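Local coordinates for protein probable ubiquitin-conjugating enzyme E2-19 kDa (PDB 1PZV) that probably acts as a ubiquitin-conjugating enzyme (E2), taking activated ubiquitin from E1 onto its own cysteine as a thioester for attachment to other proteins, at residues A[21-26]-A[121-126]; A[38-43]-A[68-73]; A[57-62]-A[113-118]; A[77-82]-A[148-153]; A[129-134]-A[141-146]. One frame throughout, in Å; residues are numbered along the deposited sequence.

Contact 1: residues A[21-26]-A[121-126]; sequences DGFSAG and SVISML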
# COMPACT_ATOMS: atom_id res chain seq x y z
N ASP A 21 -7.93 2.75 -10.42
CA ASP A 21 -7.45 4.10 -10.73
C ASP A 21 -6.29 4.58 -9.85
O ASP A 21 -6.44 4.73 -8.64
CB ASP A 21 -8.61 5.09 -10.65
CG ASP A 21 -8.19 6.51 -11.00
OD1 ASP A 21 -7.69 6.71 -12.13
OD2 ASP A 21 -8.35 7.42 -10.15
N GLY A 22 -5.13 4.81 -10.47
CA GLY A 22 -3.98 5.27 -9.71
C GLY A 22 -3.06 4.17 -9.20
O GLY A 22 -2.26 4.39 -8.29
N PHE A 23 -3.18 2.98 -9.78
CA PHE A 23 -2.36 1.84 -9.38
C PHE A 23 -1.91 1.09 -10.63
O PHE A 23 -2.72 0.76 -11.51
CB PHE A 23 -3.16 0.90 -8.48
CG PHE A 23 -3.33 1.39 -7.06
CD1 PHE A 23 -2.32 1.21 -6.12
CD2 PHE A 23 -4.51 2.03 -6.67
CE1 PHE A 23 -2.49 1.65 -4.79
CE2 PHE A 23 -4.68 2.48 -5.34
CZ PHE A 23 -3.67 2.29 -4.41
N SER A 24 -0.61 0.81 -10.71
CA SER A 24 -0.03 0.08 -11.84
C SER A 24 0.65 -1.18 -11.29
O SER A 24 1.56 -1.09 -10.47
CB SER A 24 0.98 0.98 -12.55
OG SER A 24 1.72 0.26 -13.52
N ALA A 25 0.21 -2.35 -11.74
CA ALA A 25 0.79 -3.60 -11.23
C ALA A 25 1.56 -4.41 -12.26
O ALA A 25 1.16 -4.50 -13.42
CB ALA A 25 -0.31 -4.47 -10.58
N GLY A 26 2.67 -5.00 -11.83
CA GLY A 26 3.48 -5.81 -12.72
C GLY A 26 4.24 -6.80 -11.88
O GLY A 26 4.07 -6.85 -10.67
N SER A 121 -8.32 -0.59 0.01
CA SER A 121 -8.15 -0.19 1.41
C SER A 121 -6.87 0.65 1.55
O SER A 121 -6.70 1.36 2.54
CB SER A 121 -8.12 -1.42 2.33
OG SER A 121 -6.89 -2.12 2.25
N VAL A 122 -5.99 0.59 0.55
CA VAL A 122 -4.77 1.39 0.58
C VAL A 122 -5.05 2.87 0.24
O VAL A 122 -4.42 3.78 0.78
CB VAL A 122 -3.71 0.84 -0.38
CG1 VAL A 122 -2.51 1.79 -0.45
CG2 VAL A 122 -3.29 -0.53 0.09
N ILE A 123 -6.00 3.10 -0.66
CA ILE A 123 -6.35 4.47 -0.96
C ILE A 123 -6.90 5.05 0.34
O ILE A 123 -6.65 6.22 0.68
CB ILE A 123 -7.43 4.56 -2.05
CG1 ILE A 123 -6.83 4.20 -3.41
CG2 ILE A 123 -8.03 5.98 -2.08
CD1 ILE A 123 -7.83 4.26 -4.53
N SER A 124 -7.66 4.24 1.08
CA SER A 124 -8.22 4.66 2.35
C SER A 124 -7.12 5.03 3.33
O SER A 124 -7.16 6.07 3.96
CB SER A 124 -9.07 3.54 2.96
OG SER A 124 -10.30 3.37 2.29
N MET A 125 -6.13 4.15 3.48
CA MET A 125 -5.04 4.42 4.39
C MET A 125 -4.38 5.78 4.13
O MET A 125 -4.10 6.53 5.07
CB MET A 125 -3.97 3.34 4.28
CG MET A 125 -2.68 3.74 4.95
SD MET A 125 -1.45 2.48 4.83
CE MET A 125 -0.95 2.67 3.09
N LEU A 126 -4.12 6.08 2.86
CA LEU A 126 -3.50 7.34 2.50
C LEU A 126 -4.47 8.52 2.70
O LEU A 126 -4.07 9.61 3.12
CB LEU A 126 -3.02 7.29 1.05
CG LEU A 126 -2.00 6.19 0.70
CD1 LEU A 126 -1.79 6.17 -0.80
CD2 LEU A 126 -0.68 6.42 1.43

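Contact 2: residues A[38-43]-A[68-73]; sequences VLVIGP and PKMKFI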
# COMPACT_ATOMS: atom_id res chain seq x y z
N VAL A 38 4.19 -2.69 -7.52
CA VAL A 38 3.05 -1.82 -7.81
C VAL A 38 3.31 -0.32 -7.65
O VAL A 38 3.82 0.12 -6.62
CB VAL A 38 1.81 -2.20 -6.95
CG1 VAL A 38 1.68 -3.72 -6.88
CG2 VAL A 38 1.91 -1.59 -5.56
N LEU A 39 2.96 0.45 -8.67
CA LEU A 39 3.12 1.90 -8.63
C LEU A 39 1.90 2.47 -7.94
O LEU A 39 0.77 2.25 -8.38
CB LEU A 39 3.20 2.48 -10.04
CG LEU A 39 3.28 4.02 -10.10
CD1 LEU A 39 4.63 4.47 -9.52
CD2 LEU A 39 3.12 4.52 -11.54
N VAL A 40 2.11 3.20 -6.86
CA VAL A 40 0.98 3.78 -6.15
C VAL A 40 1.00 5.29 -6.29
O VAL A 40 1.83 5.96 -5.69
CB VAL A 40 1.03 3.43 -4.66
CG1 VAL A 40 -0.16 4.00 -3.97
CG2 VAL A 40 1.07 1.93 -4.50
N ILE A 41 0.10 5.83 -7.11
CA ILE A 41 0.04 7.26 -7.30
C ILE A 41 -0.78 7.90 -6.18
O ILE A 41 -1.90 7.46 -5.91
CB ILE A 41 -0.60 7.62 -8.68
CG1 ILE A 41 0.22 6.99 -9.81
CG2 ILE A 41 -0.67 9.14 -8.86
CD1 ILE A 41 -0.16 7.46 -11.19
N GLY A 42 -0.21 8.92 -5.53
CA GLY A 42 -0.91 9.59 -4.45
C GLY A 42 -2.30 10.07 -4.85
O GLY A 42 -2.45 10.86 -5.79
N PRO A 43 -3.34 9.61 -4.15
CA PRO A 43 -4.70 10.02 -4.47
C PRO A 43 -4.88 11.52 -4.38
O PRO A 43 -4.22 12.19 -3.59
CB PRO A 43 -5.55 9.29 -3.42
CG PRO A 43 -4.74 8.08 -3.10
CD PRO A 43 -3.32 8.63 -3.05
N PRO A 68 -1.15 -11.08 1.80
CA PRO A 68 0.19 -10.89 1.26
C PRO A 68 0.81 -9.79 2.12
O PRO A 68 0.10 -9.09 2.84
CB PRO A 68 -0.10 -10.42 -0.16
CG PRO A 68 -1.36 -9.62 0.01
CD PRO A 68 -2.18 -10.53 0.90
N LYS A 69 2.13 -9.65 2.06
CA LYS A 69 2.79 -8.61 2.82
C LYS A 69 3.05 -7.45 1.87
O LYS A 69 3.48 -7.67 0.74
CB LYS A 69 4.12 -9.11 3.41
CG LYS A 69 3.95 -10.14 4.53
CD LYS A 69 5.27 -10.44 5.23
CE LYS A 69 5.06 -11.27 6.49
NZ LYS A 69 6.32 -11.48 7.26
N MET A 70 2.76 -6.23 2.30
CA MET A 70 2.99 -5.08 1.44
C MET A 70 4.06 -4.17 2.00
O MET A 70 3.89 -3.57 3.06
CB MET A 70 1.71 -4.28 1.24
CG MET A 70 1.86 -3.16 0.23
SD MET A 70 0.27 -2.48 -0.23
CE MET A 70 0.72 -1.38 -1.56
N LYS A 71 5.17 -4.06 1.27
CA LYS A 71 6.28 -3.22 1.68
C LYS A 71 6.52 -2.09 0.69
O LYS A 71 6.79 -2.34 -0.49
CB LYS A 71 7.56 -4.05 1.81
CG LYS A 71 8.78 -3.20 2.11
CD LYS A 71 10.00 -4.04 2.49
CE LYS A 71 11.20 -3.15 2.80
NZ LYS A 71 12.32 -3.90 3.44
N PHE A 72 6.43 -0.86 1.16
CA PHE A 72 6.66 0.29 0.32
C PHE A 72 8.14 0.57 0.04
O PHE A 72 8.93 0.66 0.97
CB PHE A 72 6.06 1.55 0.96
CG PHE A 72 4.83 2.03 0.31
CD1 PHE A 72 3.58 1.80 0.86
CD2 PHE A 72 4.93 2.70 -0.89
CE1 PHE A 72 2.43 2.23 0.20
CE2 PHE A 72 3.80 3.13 -1.55
CZ PHE A 72 2.55 2.90 -1.01
N ILE A 73 8.48 0.70 -1.19
CA ILE A 73 9.82 1.06 -1.54
C ILE A 73 9.60 2.50 -1.88
O ILE A 73 8.48 2.83 -2.23
CB ILE A 73 10.37 0.25 -2.74
CG1 ILE A 73 10.66 -1.19 -2.28
CG2 ILE A 73 11.61 0.90 -3.33
CD1 ILE A 73 11.32 -2.06 -3.32

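Contact 3: residues A[57-62]-A[113-118]; sequences LDFPRD and HTVETI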
# COMPACT_ATOMS: atom_id res chain seq x y z
N LEU A 57 4.43 -6.37 -3.34
CA LEU A 57 3.49 -7.28 -2.70
C LEU A 57 4.05 -8.69 -2.71
O LEU A 57 4.42 -9.22 -3.76
CB LEU A 57 2.14 -7.28 -3.43
CG LEU A 57 1.20 -6.10 -3.23
CD1 LEU A 57 0.07 -6.19 -4.23
CD2 LEU A 57 0.66 -6.10 -1.82
N ASP A 58 4.12 -9.30 -1.53
CA ASP A 58 4.61 -10.66 -1.40
C ASP A 58 3.41 -11.55 -1.12
O ASP A 58 2.74 -11.38 -0.09
CB ASP A 58 5.61 -10.75 -0.25
CG ASP A 58 6.95 -10.13 -0.60
OD1 ASP A 58 7.75 -10.80 -1.28
OD2 ASP A 58 7.18 -8.97 -0.20
N PHE A 59 3.13 -12.49 -2.01
CA PHE A 59 2.00 -13.39 -1.81
C PHE A 59 2.44 -14.78 -1.36
O PHE A 59 3.28 -15.42 -2.00
CB PHE A 59 1.18 -13.56 -3.10
CG PHE A 59 0.55 -12.30 -3.60
CD1 PHE A 59 1.29 -11.39 -4.37
CD2 PHE A 59 -0.78 -12.01 -3.30
CE1 PHE A 59 0.70 -10.22 -4.84
CE2 PHE A 59 -1.37 -10.84 -3.77
CZ PHE A 59 -0.63 -9.94 -4.54
N PRO A 60 1.85 -15.28 -0.27
CA PRO A 60 2.19 -16.62 0.23
C PRO A 60 1.80 -17.66 -0.81
O PRO A 60 1.13 -17.35 -1.80
CB PRO A 60 1.36 -16.73 1.50
CG PRO A 60 0.16 -15.93 1.18
CD PRO A 60 0.76 -14.70 0.54
N ARG A 61 2.22 -18.90 -0.59
CA ARG A 61 1.92 -19.99 -1.51
C ARG A 61 0.42 -20.34 -1.49
O ARG A 61 -0.11 -20.88 -2.46
CB ARG A 61 2.76 -21.22 -1.15
CG ARG A 61 4.27 -20.96 -1.05
CD ARG A 61 4.83 -20.31 -2.33
NE ARG A 61 6.28 -20.17 -2.28
CZ ARG A 61 7.01 -19.46 -3.14
NH1 ARG A 61 6.42 -18.81 -4.13
NH2 ARG A 61 8.33 -19.41 -3.01
N ASP A 62 -0.24 -20.00 -0.39
CA ASP A 62 -1.67 -20.25 -0.17
C ASP A 62 -2.46 -18.94 -0.12
O ASP A 62 -3.33 -18.76 0.73
CB ASP A 62 -1.84 -20.98 1.16
CG ASP A 62 -1.04 -20.33 2.28
OD1 ASP A 62 0.20 -20.27 2.16
OD2 ASP A 62 -1.65 -19.88 3.27
N HIS A 113 -11.28 -11.99 -0.29
CA HIS A 113 -10.67 -10.71 -0.66
C HIS A 113 -9.71 -10.85 -1.85
O HIS A 113 -9.16 -11.92 -2.10
CB HIS A 113 -9.93 -10.08 0.53
CG HIS A 113 -10.83 -9.49 1.57
ND1 HIS A 113 -12.07 -8.95 1.27
CD2 HIS A 113 -10.66 -9.32 2.91
CE1 HIS A 113 -12.61 -8.47 2.38
NE2 HIS A 113 -11.78 -8.68 3.38
N THR A 114 -9.53 -9.75 -2.57
CA THR A 114 -8.64 -9.73 -3.73
C THR A 114 -7.62 -8.59 -3.65
O THR A 114 -7.68 -7.72 -2.77
CB THR A 114 -9.44 -9.55 -5.04
OG1 THR A 114 -10.01 -8.24 -5.08
CG2 THR A 114 -10.55 -10.58 -5.13
N VAL A 115 -6.66 -8.63 -4.59
CA VAL A 115 -5.63 -7.61 -4.65
C VAL A 115 -6.36 -6.29 -4.73
O VAL A 115 -5.94 -5.28 -4.14
CB VAL A 115 -4.74 -7.81 -5.90
CG1 VAL A 115 -3.71 -6.71 -5.99
CG2 VAL A 115 -4.06 -9.17 -5.84
N GLU A 116 -7.47 -6.31 -5.45
CA GLU A 116 -8.30 -5.13 -5.62
C GLU A 116 -8.73 -4.60 -4.26
O GLU A 116 -8.66 -3.40 -4.01
CB GLU A 116 -9.53 -5.47 -6.46
CG GLU A 116 -10.51 -4.31 -6.61
CD GLU A 116 -11.77 -4.67 -7.38
OE1 GLU A 116 -12.63 -3.78 -7.55
OE2 GLU A 116 -11.89 -5.84 -7.83
N THR A 117 -9.19 -5.49 -3.39
CA THR A 117 -9.63 -5.12 -2.05
C THR A 117 -8.48 -4.43 -1.30
O THR A 117 -8.66 -3.36 -0.69
CB THR A 117 -10.09 -6.37 -1.24
OG1 THR A 117 -11.11 -7.07 -1.96
CG2 THR A 117 -10.66 -5.94 0.12
N ILE A 118 -7.31 -5.05 -1.33
CA ILE A 118 -6.13 -4.50 -0.69
C ILE A 118 -5.86 -3.12 -1.25
O ILE A 118 -5.79 -2.14 -0.49
CB ILE A 118 -4.89 -5.39 -0.96
CG1 ILE A 118 -5.05 -6.73 -0.27
CG2 ILE A 118 -3.62 -4.70 -0.46
CD1 ILE A 118 -4.02 -7.75 -0.66

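Contact 4: residues A[77-82]-A[148-153]; sequences WHPNID and AEFKKK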
# COMPACT_ATOMS: atom_id res chain seq x y z
N TRP A 77 6.02 9.13 4.24
CA TRP A 77 5.82 9.48 5.64
C TRP A 77 4.37 9.30 6.03
O TRP A 77 3.53 10.17 5.79
CB TRP A 77 6.26 10.94 5.90
CG TRP A 77 6.39 11.27 7.36
CD1 TRP A 77 5.63 12.16 8.07
CD2 TRP A 77 7.30 10.68 8.31
NE1 TRP A 77 6.00 12.15 9.40
CE2 TRP A 77 7.01 11.25 9.57
CE3 TRP A 77 8.32 9.72 8.21
CZ2 TRP A 77 7.72 10.89 10.73
CZ3 TRP A 77 9.02 9.36 9.37
CH2 TRP A 77 8.71 9.94 10.61
N HIS A 78 4.08 8.15 6.63
CA HIS A 78 2.71 7.84 7.03
C HIS A 78 2.61 7.08 8.36
O HIS A 78 3.43 6.20 8.68
CB HIS A 78 2.02 7.02 5.93
CG HIS A 78 0.54 6.94 6.07
ND1 HIS A 78 -0.31 7.94 5.63
CD2 HIS A 78 -0.26 6.00 6.63
CE1 HIS A 78 -1.56 7.62 5.90
NE2 HIS A 78 -1.56 6.44 6.51
N PRO A 79 1.59 7.42 9.16
CA PRO A 79 1.33 6.79 10.46
C PRO A 79 1.24 5.27 10.38
O PRO A 79 1.67 4.57 11.30
CB PRO A 79 0.00 7.42 10.88
CG PRO A 79 0.12 8.81 10.32
CD PRO A 79 0.70 8.57 8.94
N ASN A 80 0.69 4.75 9.28
CA ASN A 80 0.51 3.31 9.12
C ASN A 80 1.53 2.59 8.26
O ASN A 80 1.32 1.45 7.86
CB ASN A 80 -0.89 3.03 8.64
CG ASN A 80 -1.94 3.56 9.60
OD1 ASN A 80 -2.69 4.47 9.26
ND2 ASN A 80 -1.97 3.00 10.82
N ILE A 81 2.63 3.27 7.97
CA ILE A 81 3.71 2.66 7.22
C ILE A 81 4.87 2.82 8.20
O ILE A 81 5.20 3.94 8.59
CB ILE A 81 4.05 3.45 5.95
CG1 ILE A 81 2.78 3.82 5.19
CG2 ILE A 81 4.97 2.63 5.07
CD1 ILE A 81 2.05 2.65 4.60
N ASP A 82 5.48 1.72 8.62
CA ASP A 82 6.59 1.85 9.56
C ASP A 82 7.81 2.46 8.87
O ASP A 82 7.77 2.82 7.69
CB ASP A 82 6.95 0.49 10.20
CG ASP A 82 7.50 -0.52 9.21
OD1 ASP A 82 8.20 -0.12 8.26
OD2 ASP A 82 7.24 -1.73 9.40
N ALA A 148 2.07 21.14 11.01
CA ALA A 148 2.91 22.02 10.21
C ALA A 148 4.05 21.30 9.50
O ALA A 148 4.10 21.27 8.27
CB ALA A 148 3.48 23.12 11.10
N GLU A 149 4.95 20.72 10.27
CA GLU A 149 6.10 20.04 9.71
C GLU A 149 5.74 18.75 8.98
O GLU A 149 6.47 18.32 8.08
CB GLU A 149 7.12 19.74 10.80
CG GLU A 149 8.51 19.53 10.26
CD GLU A 149 9.32 18.59 11.13
OE1 GLU A 149 9.36 18.81 12.36
OE2 GLU A 149 9.92 17.63 10.57
N PHE A 150 4.62 18.14 9.38
CA PHE A 150 4.17 16.89 8.77
C PHE A 150 3.89 17.04 7.27
O PHE A 150 4.43 16.29 6.46
CB PHE A 150 2.92 16.37 9.48
CG PHE A 150 2.44 15.04 8.96
CD1 PHE A 150 3.09 13.86 9.32
CD2 PHE A 150 1.36 14.95 8.09
CE1 PHE A 150 2.67 12.62 8.83
CE2 PHE A 150 0.93 13.72 7.59
CZ PHE A 150 1.58 12.56 7.96
N LYS A 151 3.03 17.99 6.91
CA LYS A 151 2.72 18.20 5.50
C LYS A 151 4.00 18.51 4.76
O LYS A 151 4.17 18.13 3.60
CB LYS A 151 1.75 19.38 5.33
CG LYS A 151 0.31 19.07 5.72
CD LYS A 151 -0.67 20.14 5.23
CE LYS A 151 -0.51 21.45 5.98
NZ LYS A 151 -1.56 22.45 5.60
N LYS A 152 4.91 19.18 5.45
CA LYS A 152 6.19 19.57 4.88
C LYS A 152 7.06 18.35 4.58
O LYS A 152 7.86 18.37 3.64
CB LYS A 152 6.92 20.52 5.85
CG LYS A 152 8.14 21.22 5.27
CD LYS A 152 8.91 21.95 6.36
CE LYS A 152 10.33 22.29 5.91
NZ LYS A 152 11.16 22.83 7.02
N LYS A 153 6.91 17.29 5.37
CA LYS A 153 7.68 16.07 5.16
C LYS A 153 7.04 15.16 4.12
O LYS A 153 7.74 14.43 3.41
CB LYS A 153 7.86 15.33 6.48
CG LYS A 153 8.71 16.11 7.46
CD LYS A 153 10.12 16.29 6.90
CE LYS A 153 10.88 17.44 7.57
NZ LYS A 153 10.27 18.76 7.23

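Contact 5: residues A[129-134]-A[141-146]; sequences PNFESP and KMQREN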
# COMPACT_ATOMS: atom_id res chain seq x y z
N PRO A 129 -5.74 7.97 7.57
CA PRO A 129 -4.95 7.08 8.43
C PRO A 129 -5.68 6.63 9.70
O PRO A 129 -6.49 7.37 10.27
CB PRO A 129 -3.71 7.91 8.73
CG PRO A 129 -4.25 9.32 8.75
CD PRO A 129 -5.17 9.33 7.55
N ASN A 130 -5.41 5.39 10.11
CA ASN A 130 -6.02 4.85 11.32
C ASN A 130 -4.93 4.79 12.38
O ASN A 130 -3.98 4.01 12.26
CB ASN A 130 -6.58 3.44 11.09
CG ASN A 130 -6.98 2.74 12.39
OD1 ASN A 130 -6.14 2.12 13.06
ND2 ASN A 130 -8.25 2.85 12.77
N PHE A 131 -5.06 5.61 13.41
CA PHE A 131 -4.06 5.61 14.45
C PHE A 131 -4.21 4.31 15.24
O PHE A 131 -3.72 3.27 14.78
CB PHE A 131 -4.19 6.87 15.31
CG PHE A 131 -4.00 8.14 14.51
CD1 PHE A 131 -5.03 8.64 13.70
CD2 PHE A 131 -2.77 8.79 14.48
CE1 PHE A 131 -4.84 9.76 12.88
CE2 PHE A 131 -2.56 9.92 13.67
CZ PHE A 131 -3.60 10.40 12.87
N GLU A 132 -4.88 4.33 16.38
CA GLU A 132 -5.05 3.10 17.14
C GLU A 132 -3.86 2.16 16.95
O GLU A 132 -3.94 1.21 16.18
CB GLU A 132 -6.30 2.34 16.69
CG GLU A 132 -7.62 2.93 17.09
CD GLU A 132 -8.73 1.90 16.98
OE1 GLU A 132 -8.85 1.28 15.90
OE2 GLU A 132 -9.48 1.71 17.96
N SER A 133 -2.76 2.44 17.63
CA SER A 133 -1.56 1.61 17.52
C SER A 133 -0.88 1.74 16.15
O SER A 133 -0.69 0.74 15.45
CB SER A 133 -1.91 0.13 17.77
OG SER A 133 -2.67 -0.03 18.95
N PRO A 134 -0.50 2.97 15.76
CA PRO A 134 0.16 3.19 14.47
C PRO A 134 1.49 2.43 14.43
O PRO A 134 2.08 2.16 15.48
CB PRO A 134 0.37 4.69 14.46
CG PRO A 134 -0.81 5.20 15.24
CD PRO A 134 -0.84 4.25 16.40
N LYS A 141 2.23 10.85 15.85
CA LYS A 141 2.35 11.99 16.75
C LYS A 141 2.41 13.29 15.96
O LYS A 141 1.74 14.27 16.28
CB LYS A 141 3.62 11.85 17.61
CG LYS A 141 3.79 12.96 18.64
CD LYS A 141 4.82 12.61 19.70
CE LYS A 141 4.82 13.65 20.82
NZ LYS A 141 5.78 13.33 21.92
N MET A 142 3.21 13.28 14.90
CA MET A 142 3.36 14.47 14.09
C MET A 142 2.08 15.01 13.47
O MET A 142 1.73 16.16 13.70
CB MET A 142 4.39 14.23 12.99
CG MET A 142 4.86 15.53 12.38
SD MET A 142 6.27 15.28 11.33
CE MET A 142 7.47 14.65 12.51
N GLN A 143 1.38 14.20 12.70
CA GLN A 143 0.16 14.69 12.06
C GLN A 143 -0.88 15.23 13.04
O GLN A 143 -1.63 16.15 12.72
CB GLN A 143 -0.46 13.60 11.21
CG GLN A 143 -1.51 14.13 10.26
CD GLN A 143 -2.34 13.03 9.67
OE1 GLN A 143 -1.82 11.97 9.31
NE2 GLN A 143 -3.65 13.27 9.55
N ARG A 144 -0.92 14.64 14.24
CA ARG A 144 -1.88 15.03 15.28
C ARG A 144 -1.63 16.41 15.90
O ARG A 144 -2.56 17.22 16.01
CB ARG A 144 -1.89 13.96 16.37
CG ARG A 144 -2.50 12.62 15.93
CD ARG A 144 -3.95 12.49 16.37
NE ARG A 144 -4.04 12.23 17.81
CZ ARG A 144 -5.18 12.20 18.50
NH1 ARG A 144 -6.33 12.42 17.90
NH2 ARG A 144 -5.16 11.93 19.81
N GLU A 145 -0.40 16.68 16.32
CA GLU A 145 -0.08 17.97 16.92
C GLU A 145 0.69 18.90 15.99
O GLU A 145 0.20 19.98 15.63
CB GLU A 145 0.70 17.75 18.22
CG GLU A 145 1.91 16.86 18.07
CD GLU A 145 2.37 16.26 19.40
OE1 GLU A 145 1.58 15.49 20.00
OE2 GLU A 145 3.50 16.56 19.83
N ASN A 146 1.89 18.49 15.59
CA ASN A 146 2.72 19.30 14.70
C ASN A 146 2.35 19.04 13.24
O ASN A 146 3.14 18.48 12.46
CB ASN A 146 4.20 18.98 14.93
CG ASN A 146 5.12 20.03 14.33
OD1 ASN A 146 5.13 20.25 13.12
ND2 ASN A 146 5.89 20.69 15.19

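Contact 1: residues A[21-26]-A[121-126]
Phe23 and Ile123 make the close part of this contact. The end of the Phe23 ring reaches helix 121-126 edge first: Ile123 CG1 lies in the ring plane 3.4 Å from Phe23 CE2, and Ile123 CD1 follows at 3.7 Å from the same carbon. Farther round the rim, Val122 CG1 also sits near the ring plane, 4.2 Å from Phe23 CZ. The branch that meets the ring is set by the isoleucine's first torsion (chi1 -73°): with CG1 beside the backbone N and opposite the carbonyl carbon, the longer arm goes to the phenylalanine. Here the helix 115-127 of the UBC fold packs across the antiparallel sheet at its first strand, 23-27, and Phe23 stands at the start of that strand. Its ring also rests on Val40 of the adjacent strand and so fills the space from the sheet to the helix. With an alanine in place of Phe23, Ile123 CG1 and Val122 CG1 would probably lose their aromatic neighbour, opening a gap between the strand and the helix. The contact thins out toward the turn that leads into the strand. Asp21, exposed, offers just its carbonyl O to Ile123 CD1, at 4.4 Å, while its carboxylate stays clear of the helix segment; Ile123 itself is partly exposed on this side.

Contact 2: residues A[38-43]-A[68-73]
Val40 carries CG1 anti to its backbone N (chi1 -178°), which puts CG2 beside that N and against the far end of the Phe72 ring, where it lies 3.9 Å from Phe72 CZ. Val40 CB follows, 4.0 Å from the same ring carbon, and the two side chains cross at about a right angle, the methyl coming at the ring obliquely. Met70 is extended all along its length, starting from a first torsion of -174°, and this straight reach delivers its CE methyl to two valines: 4.2 Å from Val38 CG2 and 4.4 Å from Val40 CG2. The methyl thus caps the pair of valines, which project from the same side of strand 38-41. The backbones stay well apart, with axes 9.9 Å distant at their closest approach and N-to-C directions turned by 63°, as suits two strands of the twisted meander that are not next to each other. All four touching residues are buried. Strand 52-58 runs between the two and bonds to strand 35-41; its Leu57 touches Met70 and its Phe53 touches Phe72. Above this apolar layer lies helix 115-127, whose Val122 rests on Met70, while Val87, from the loop just before Cys88, meets both Met70 and Phe72.

Contact 3: residues A[57-62]-A[113-118]
The Phe59 ring receives Val115 obliquely, neither flat over a face nor squarely at an edge: the methyl CG2 is 3.7 Å from Phe59 CZ and 3.8 Å from Phe59 CE2. Round the same ring, Tyr63 makes an edge-to-face pair, Trp36 meets it at an inclined angle, and Leu8 of the N-terminal helix touches it. On the helix side, the His113 ring has Thr117 CG2 over one face, offset toward the rim. The second methyl of Val115 serves strand 57-58, with CG1 4.2 Å from Leu57 CD1, so the two branches are shared between a strand and the loop that follows it. Val115 opens helix 115-127 of the UBC fold, and a capping box secures that end: Thr114 N gives a nearly straight bond (174°) of 3.2 Å to Thr117 OG1, and Thr117 N returns a weak one of 3.3 Å to Thr114 OG1. The box thus occupies the N-H groups of Thr114 and Thr117 within the helix start, and the side chains that meet Leu57 and Phe59 are hydrocarbon, held by burial and shape.

Contact 4: residues A[77-82]-A[148-153]
Trp77 and Phe150 meet in a geometry that is neither a stack nor an edge-to-face pair: as modelled, the five-membered ring of the indole and the phenyl ring have centroids 5.0 Å apart and planes at about 52°, values only approximate because the nearest carbons are too close to be real. The side of the indole carrying CD1 and NE1 points at the phenylalanine. Phe150 CG points opposite the backbone N, on the carbonyl side (chi1 -176°), which swings the ring from the helix toward the loop, and its CZ then lies 4.2 Å from Pro79 CD. Lys153, one turn on, sets CB 4.2 Å from Trp77 CD1, then bends back along its own helix, so that its NZ makes a salt bridge of 3.5 Å with Glu149 OE2. The loop holds the His-Pro-Asn motif of E2 enzymes, His78-Pro79-Asn80, folded as a type I turn from His78 to Ile81; the backbones of Asn80 and Cys88, the predicted thioester cysteine, are hydrogen-bonded. Tyr48 OH is hydrogen-bonded to Trp77 O and His78 ND1. Helix 137-144 leans on both aromatic rings through Met142, while Met125 of helix 115-127 packs on the turn itself, against His78, Asn80 and Ile81.

Contact 5: residues A[129-134]-A[141-146]
Phe131 has Arg144 CD over one face of its ring, 4.2 Å from the centroid and 19° off the normal, a CH-pi contact displaced toward the rim. Arg144 CG makes the nearest approach, 3.5 Å from Phe131 CE2. This joins the loop between helices 115-127 and 137-144 to the last turn of the latter, in the C-terminal helical part of the UBC fold, at the protein surface. The arginine bends at chi2 and chi3 and holds the guanidinium over the ring but high: its CZ is 5.8 Å from the centroid, close to the normal, at most a weak cation-pi attraction, with the two planes inclined at 46°. Gln143 takes the other half of the contact. Its chain, extended from the first torsion (-166°) onward, brings the amide to the Pro129 ring, OE1 lying 3.6 Å from Pro129 CG. The same OE1 is 4.3 Å from Phe131 CZ, so the amide lies near both loop residues. A serine in place of Phe131 would probably strip Arg144 CG and CD of the ring they touch and set that arm free to turn in solvent. Behind the loop, Pro129 rests on His78 and Asn80, and Asn130 O accepts a hydrogen bond from Asn80 ND2. Where the helix segment runs out, Asn146 OD1 takes the N-H of Glu149, capping the start of helix 147-161.

In the fold
From the N terminus, the first strand enters contact 1, which closes only when helix 115-127 returns across the sheet, about a hundred residues later. Within that span lie contact 2, joining the second and fourth strands, and contact 3, joining the end of the third strand to the start of the same helix. Contacts 2 and 3 cross each other, and Lys69 N probably bonds to Asp58 O between them. Contact 4 starts inside contact 1, in the loop leading to Cys88, and closes on the last helix, crossing contacts 1 and 3; Met125 packs against its turn. Contact 5 is a short closure lying wholly within contact 4, tying the loop after helix 115-127 to the end of helix 137-144.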